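Local coordinates for protein tautomerase (Advenella mimigardefordensis DPN7, PDB 6VVW) that belongs to the tautomerase superfamily of the MIF clan, small alpha/beta proteins built from two consecutive beta-alpha-beta units and found here as an assembly of three chains, at residues L32-L36 with P37-I41; D50-A54 with G55-A59; L92-D96 with S97-T101. All blocks are in the same frame, centred on the assembly; numbering follows the deposited sequence.

Interaction 1: L32-L36 with P37-I41; sequences LNAAL and PSIRI
Pro37 opens the second half of this bend by laying the CD edge of its ring close to Leu36 CB, at 3.4 Å, tighter than usual van der Waals contact. The same CD reaches more loosely to the methyl of Ala35, its CB 4.1 Å away. Next comes Ser38, whose hydroxyl is folded back over its own backbone, between the amide nitrogen and the carbonyl carbon (chi1 40°). That torsion presses OG against Ala34, 3.0 Å from its CB, a close meeting of oxygen and methyl rather than a polar bond.

Ile39 then closes a type I beta turn that begins at Leu36. Its amide N donates to Leu36 O over 2.7 Å, fairly straight at hydrogen (160°) and tilted 24° from the carbonyl plane. The side chain adds apolar contact: CG1 sits 3.7 Å from Ala34 CB, and CD1 passes 4.0 Å from Leu36 CD1 with the two chains running obliquely to each other. Ile39 is buried, with Ile28 of helix 16-30 and Pro2 as further neighbours.

With Arg40 the chain enters strand 40-43. Here the sheet continues into a second subunit, where Arg40 NH2 is hydrogen-bonded to Cys98 O of that chain, and Leu36 packs on Gly55 of the same second subunit.

The turn thus ends the return from helix 16-30 in the first beta-alpha-beta crossover. One short backbone bond closes it, and the side chains of Ala34 and Leu36 meet that of Ile39, so the bend combines a polar closure with a small hydrophobic patch.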
# COMPACT_ATOMS: atom_id res chain seq x y z
N LEU A 32 9.43 -14.97 15.02
CA LEU A 32 10.60 -14.32 15.63
C LEU A 32 10.56 -12.79 15.60
O LEU A 32 10.12 -12.18 14.61
CB LEU A 32 11.89 -14.82 14.97
CG LEU A 32 12.51 -16.12 15.52
CD1 LEU A 32 13.15 -16.96 14.41
CD2 LEU A 32 13.53 -15.84 16.62
N ASN A 33 11.03 -12.18 16.68
CA ASN A 33 11.05 -10.74 16.90
C ASN A 33 9.65 -10.15 16.92
O ASN A 33 8.68 -10.82 16.55
CB ASN A 33 11.88 -10.00 15.85
CG ASN A 33 13.35 -10.21 16.01
OD1 ASN A 33 13.95 -9.84 17.03
ND2 ASN A 33 13.97 -10.80 14.99
N ALA A 34 9.55 -8.88 17.31
CA ALA A 34 8.27 -8.24 17.56
C ALA A 34 7.51 -9.02 18.61
O ALA A 34 6.93 -10.08 18.31
CB ALA A 34 7.46 -8.11 16.26
N ALA A 35 7.54 -8.55 19.85
CA ALA A 35 6.75 -9.18 20.90
C ALA A 35 5.29 -9.23 20.46
O ALA A 35 4.81 -10.26 19.96
CB ALA A 35 6.87 -8.43 22.21
N LEU A 36 4.61 -8.11 20.63
CA LEU A 36 3.25 -7.90 20.16
C LEU A 36 3.06 -6.43 19.77
O LEU A 36 2.81 -6.16 18.60
CB LEU A 36 2.24 -8.36 21.22
CG LEU A 36 1.01 -9.09 20.69
CD1 LEU A 36 1.37 -9.86 19.47
CD2 LEU A 36 0.49 -10.02 21.74
N PRO A 37 3.25 -5.45 20.69
CA PRO A 37 2.83 -4.06 20.40
C PRO A 37 3.33 -3.50 19.09
O PRO A 37 2.86 -2.45 18.64
CB PRO A 37 3.42 -3.27 21.57
CG PRO A 37 3.62 -4.26 22.65
CD PRO A 37 3.95 -5.54 21.99
N SER A 38 4.29 -4.19 18.48
CA SER A 38 4.89 -3.75 17.22
C SER A 38 4.06 -4.15 16.02
O SER A 38 4.07 -3.46 15.00
CB SER A 38 6.28 -4.34 17.10
OG SER A 38 6.27 -5.68 17.58
N ILE A 39 3.38 -5.23 16.11
CA ILE A 39 2.65 -5.76 14.98
C ILE A 39 1.28 -5.13 14.92
O ILE A 39 0.67 -4.84 15.95
CB ILE A 39 2.53 -7.29 15.09
CG1 ILE A 39 3.88 -7.88 15.51
CG2 ILE A 39 2.00 -7.85 13.79
CD1 ILE A 39 3.79 -9.14 16.34
N ARG A 40 0.81 -4.88 13.71
CA ARG A 40 -0.59 -4.66 13.45
C ARG A 40 -0.92 -5.36 12.15
O ARG A 40 -0.04 -5.73 11.39
CB ARG A 40 -0.95 -3.16 13.39
CG ARG A 40 0.19 -2.25 13.00
CD ARG A 40 -0.23 -0.80 12.88
NE ARG A 40 -0.22 -0.13 14.17
CZ ARG A 40 -0.60 1.13 14.39
NH1 ARG A 40 -1.06 1.90 13.42
NH2 ARG A 40 -0.55 1.61 15.62
N ILE A 41 -2.21 -5.59 11.92
CA ILE A 41 -2.66 -6.21 10.68
C ILE A 41 -3.97 -5.58 10.31
O ILE A 41 -4.85 -5.43 11.17
CB ILE A 41 -2.82 -7.73 10.82
CG1 ILE A 41 -1.47 -8.40 11.03
CG2 ILE A 41 -3.48 -8.28 9.59
CD1 ILE A 41 -1.53 -9.74 11.69

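Interaction 2: D50-A54 with G55-A59; sequences DSIVA and GQVGA
Ser51 O is met by three groups from the facing half of this small beta hairpin. Gly58 N donates to it over 3.2 Å in a bent hydrogen bond. The CA-H of Val57 approaches as well, at 3.5 Å between Val57 CA and Ser51 O. Closer still is the methyl Val57 CG1, 3.0 Å from Ser51 O. One carbonyl therefore faces an amide and a valine together.

At the other end of the hairpin, Val53 O receives Gln56 N, also at 3.2 Å. This bond is nearly straight at hydrogen (168°), yet the donor stands above the carbonyl plane, 43° out of it, and so is not on a lone pair. It closes a type II' turn with Ala54 and Gly55 at its corners, Ala54 taking the positive phi of the first corner. Gln56 keeps its CG between its own amide nitrogen and carbonyl carbon (chi1 33°), which brings that methylene beside Val53 O as well, before the rest of the chain extends onward.

Between the two bonds, Ile52 and Val57 form the non-hydrogen-bonded pair, and their side chains share one face. The tip of Ile52 does the touching: CD1 meets Val57 CG2 at 3.4 Å, tighter than usual packing. On the opposite face Val53 CB rests 3.6 Å from Ala59 CB, with Phe61 nearby.

Residues 51-53 also pair antiparallel with a strand of the third subunit, whose Leu21 packs against Ile52 and whose Pro37 packs against Ala54. A hairpin with a two-residue loop is thus built into the trimer interface: backbone bonds close it at both ends, apolar contacts on its two faces join the halves, and the edge of 51-53 is used for pairing with the third subunit.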
# COMPACT_ATOMS: atom_id res chain seq x y z
N ASP A 50 -13.70 -5.72 -9.02
CA ASP A 50 -12.76 -4.70 -8.58
C ASP A 50 -11.36 -5.28 -8.43
O ASP A 50 -10.48 -4.61 -7.85
CB ASP A 50 -13.20 -4.08 -7.24
CG ASP A 50 -14.47 -3.25 -7.37
OD1 ASP A 50 -15.30 -3.54 -8.26
OD2 ASP A 50 -14.65 -2.31 -6.58
N SER A 51 -11.13 -6.50 -8.92
CA SER A 51 -9.81 -7.13 -8.94
C SER A 51 -9.73 -8.13 -10.09
O SER A 51 -10.74 -8.52 -10.65
CB SER A 51 -9.50 -7.84 -7.64
OG SER A 51 -10.11 -9.12 -7.65
N ILE A 52 -8.49 -8.54 -10.43
CA ILE A 52 -8.18 -9.50 -11.49
C ILE A 52 -6.93 -10.31 -11.16
O ILE A 52 -5.86 -9.74 -11.01
CB ILE A 52 -7.91 -8.83 -12.85
CG1 ILE A 52 -8.91 -7.75 -13.20
CG2 ILE A 52 -7.86 -9.87 -13.94
CD1 ILE A 52 -8.88 -7.45 -14.67
N VAL A 53 -7.03 -11.64 -11.13
CA VAL A 53 -5.88 -12.52 -11.03
C VAL A 53 -5.72 -13.24 -12.35
O VAL A 53 -6.71 -13.68 -12.94
CB VAL A 53 -6.00 -13.52 -9.87
CG1 VAL A 53 -5.21 -14.81 -10.15
CG2 VAL A 53 -5.52 -12.88 -8.59
N ALA A 54 -4.47 -13.38 -12.80
CA ALA A 54 -4.19 -13.65 -14.21
C ALA A 54 -4.97 -12.61 -14.98
O ALA A 54 -4.98 -11.43 -14.60
CB ALA A 54 -4.57 -15.09 -14.60
N GLY A 55 -5.65 -13.00 -16.04
CA GLY A 55 -6.48 -12.03 -16.72
C GLY A 55 -7.97 -12.24 -16.57
O GLY A 55 -8.74 -11.88 -17.47
N GLN A 56 -8.41 -12.82 -15.47
CA GLN A 56 -9.82 -13.10 -15.29
C GLN A 56 -10.33 -12.26 -14.13
O GLN A 56 -9.99 -12.52 -12.98
CB GLN A 56 -10.06 -14.59 -15.07
CG GLN A 56 -8.97 -15.28 -14.35
CD GLN A 56 -9.46 -16.54 -13.72
OE1 GLN A 56 -10.62 -16.91 -13.90
NE2 GLN A 56 -8.60 -17.21 -12.95
N VAL A 57 -11.13 -11.25 -14.44
CA VAL A 57 -11.71 -10.44 -13.39
C VAL A 57 -12.51 -11.36 -12.50
O VAL A 57 -12.97 -12.43 -12.93
CB VAL A 57 -12.58 -9.31 -13.94
CG1 VAL A 57 -12.76 -8.22 -12.91
CG2 VAL A 57 -12.00 -8.77 -15.19
N GLY A 58 -12.68 -10.96 -11.25
CA GLY A 58 -13.20 -11.90 -10.28
C GLY A 58 -12.39 -13.17 -10.29
O GLY A 58 -12.67 -14.09 -11.07
N ALA A 59 -11.36 -13.20 -9.45
CA ALA A 59 -10.62 -14.42 -9.14
C ALA A 59 -10.12 -14.28 -7.71
O ALA A 59 -9.47 -13.29 -7.39
CB ALA A 59 -9.46 -14.63 -10.11

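Interaction 3: L92-D96 with S97-T101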
# COMPACT_ATOMS: atom_id res chain seq x y z
N LEU A 92 -8.81 -18.20 5.83
CA LEU A 92 -9.51 -17.42 4.82
C LEU A 92 -10.16 -18.28 3.75
O LEU A 92 -10.87 -17.75 2.90
CB LEU A 92 -8.56 -16.45 4.12
CG LEU A 92 -8.01 -15.26 4.90
CD1 LEU A 92 -7.21 -14.40 3.96
CD2 LEU A 92 -9.12 -14.45 5.56
N ASP A 93 -9.90 -19.59 3.75
CA ASP A 93 -10.54 -20.55 2.85
C ASP A 93 -10.30 -20.20 1.38
O ASP A 93 -11.23 -19.97 0.60
CB ASP A 93 -12.02 -20.68 3.16
CG ASP A 93 -12.26 -20.98 4.61
OD1 ASP A 93 -11.63 -21.95 5.09
OD2 ASP A 93 -13.03 -20.25 5.27
N VAL A 94 -9.03 -20.21 1.00
CA VAL A 94 -8.57 -19.84 -0.32
C VAL A 94 -7.47 -20.82 -0.72
O VAL A 94 -7.19 -21.79 -0.01
CB VAL A 94 -8.11 -18.37 -0.36
CG1 VAL A 94 -6.65 -18.22 0.08
CG2 VAL A 94 -8.36 -17.75 -1.71
N SER A 95 -6.86 -20.60 -1.89
CA SER A 95 -5.78 -21.47 -2.33
C SER A 95 -4.45 -20.92 -1.86
O SER A 95 -4.29 -19.72 -1.67
CB SER A 95 -5.76 -21.64 -3.84
OG SER A 95 -4.74 -22.56 -4.22
N ASP A 96 -3.50 -21.84 -1.66
CA ASP A 96 -2.13 -21.44 -1.35
C ASP A 96 -1.56 -20.56 -2.45
O ASP A 96 -0.93 -19.53 -2.18
CB ASP A 96 -1.27 -22.69 -1.19
CG ASP A 96 -1.48 -23.66 -2.31
OD1 ASP A 96 -2.57 -23.61 -2.93
OD2 ASP A 96 -0.56 -24.46 -2.59
N SER A 97 -1.80 -20.96 -3.71
CA SER A 97 -1.19 -20.33 -4.87
C SER A 97 -1.57 -18.87 -5.05
O SER A 97 -0.86 -18.16 -5.78
CB SER A 97 -1.60 -21.07 -6.13
OG SER A 97 -1.68 -20.14 -7.20
N CYS A 98 -2.67 -18.41 -4.45
CA CYS A 98 -3.24 -17.12 -4.81
C CYS A 98 -2.89 -16.02 -3.84
O CYS A 98 -3.37 -14.89 -4.00
CB CYS A 98 -4.77 -17.21 -4.90
SG CYS A 98 -5.58 -16.86 -3.35
N ILE A 99 -2.06 -16.31 -2.85
CA ILE A 99 -1.62 -15.31 -1.89
C ILE A 99 -0.29 -14.73 -2.35
O ILE A 99 0.68 -15.46 -2.55
CB ILE A 99 -1.49 -15.92 -0.49
CG1 ILE A 99 -2.91 -16.17 0.07
CG2 ILE A 99 -0.65 -15.00 0.40
CD1 ILE A 99 -3.15 -17.59 0.55
N ARG A 100 -0.24 -13.43 -2.54
CA ARG A 100 0.99 -12.76 -2.91
C ARG A 100 1.42 -11.93 -1.73
O ARG A 100 0.80 -10.91 -1.43
CB ARG A 100 0.80 -11.91 -4.15
CG ARG A 100 0.62 -12.74 -5.33
CD ARG A 100 1.63 -13.86 -5.33
NE ARG A 100 1.76 -14.41 -6.66
CZ ARG A 100 1.35 -15.63 -7.01
NH1 ARG A 100 0.81 -16.43 -6.12
NH2 ARG A 100 1.49 -16.04 -8.26
N THR A 101 2.47 -12.35 -1.05
CA THR A 101 3.03 -11.57 0.03
C THR A 101 4.21 -10.76 -0.49
O THR A 101 4.79 -11.06 -1.54
CB THR A 101 3.46 -12.47 1.17
OG1 THR A 101 2.45 -13.47 1.33
CG2 THR A 101 3.58 -11.70 2.45
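Ile99 reaches back across the bend toward Val94 and Ser95, and each step of its side chain meets something different. CB stands 4.0 Å from Asp96 O. With CG1 anti to the carbonyl carbon and beside the backbone N (chi1 -72°), the longer branch turns toward the preceding loop, and CG1 skirts Ser95 O at the limit of contact. The tip, CD1, comes to rest 3.3 Å from Ser95 O and 3.6 Å from Val94 CG1, where the two apolar chains pass at a slant. Ala88 and Val89 of helix 74-92 and Val62 of strand 62-69 also touch this buried side chain.

Val94 serves a second partner with its other branch. Its CG2 lies 3.3 Å from Cys98 SG, a very close approach of methyl to sulfur. CG2 thus meets the sulfur most closely, while CG1 touches both the sulfur and Ile99 CD1.

Backbone bonds across the bend are modest. Cys98 N to Ser95 O and Ile99 N to Asp96 O both span 3.5 Å and count as weak, although the second is almost straight (172°). Asp96 O also accepts a hydrogen bond from Asn85 ND2 of helix 74-92, a second grip on the same oxygen. Ser95 OG donates to Asp96 OD1 at 2.7 Å, arriving nearly along the carboxylate C-O direction and limiting the rotation of that group. Asp96 and Ser97 also pack on Glu115 and Gln114 of the third subunit.

This bend is the return from helix 74-92 to strand 99-106 in the second beta-alpha-beta crossover. It pairs two weak backbone bonds with apolar contact from Val94 and a hydrogen bond from Asn85 to Asp96 O.

From the N terminus, the three contacts follow in series, each a short bend of continuous chain, and none nests in or crosses another. Interaction 1 turns the chain from helix 16-30 into strand 40-43. Interaction 2 then forms the projecting hairpin of strands 51-53 and 56-57, ahead of strand 62-69. Interaction 3 occupies the equivalent place in the second beta-alpha-beta unit, leading from helix 74-92 into strand 99-106. Interactions 1 and 3 thus lead into the two strands that are outermost within this chain, on opposite sides of the chain's centre. Interactions 2 and 3 share a side, centres about 14 Å apart, and both touch the third subunit, whereas interaction 1 meets the second.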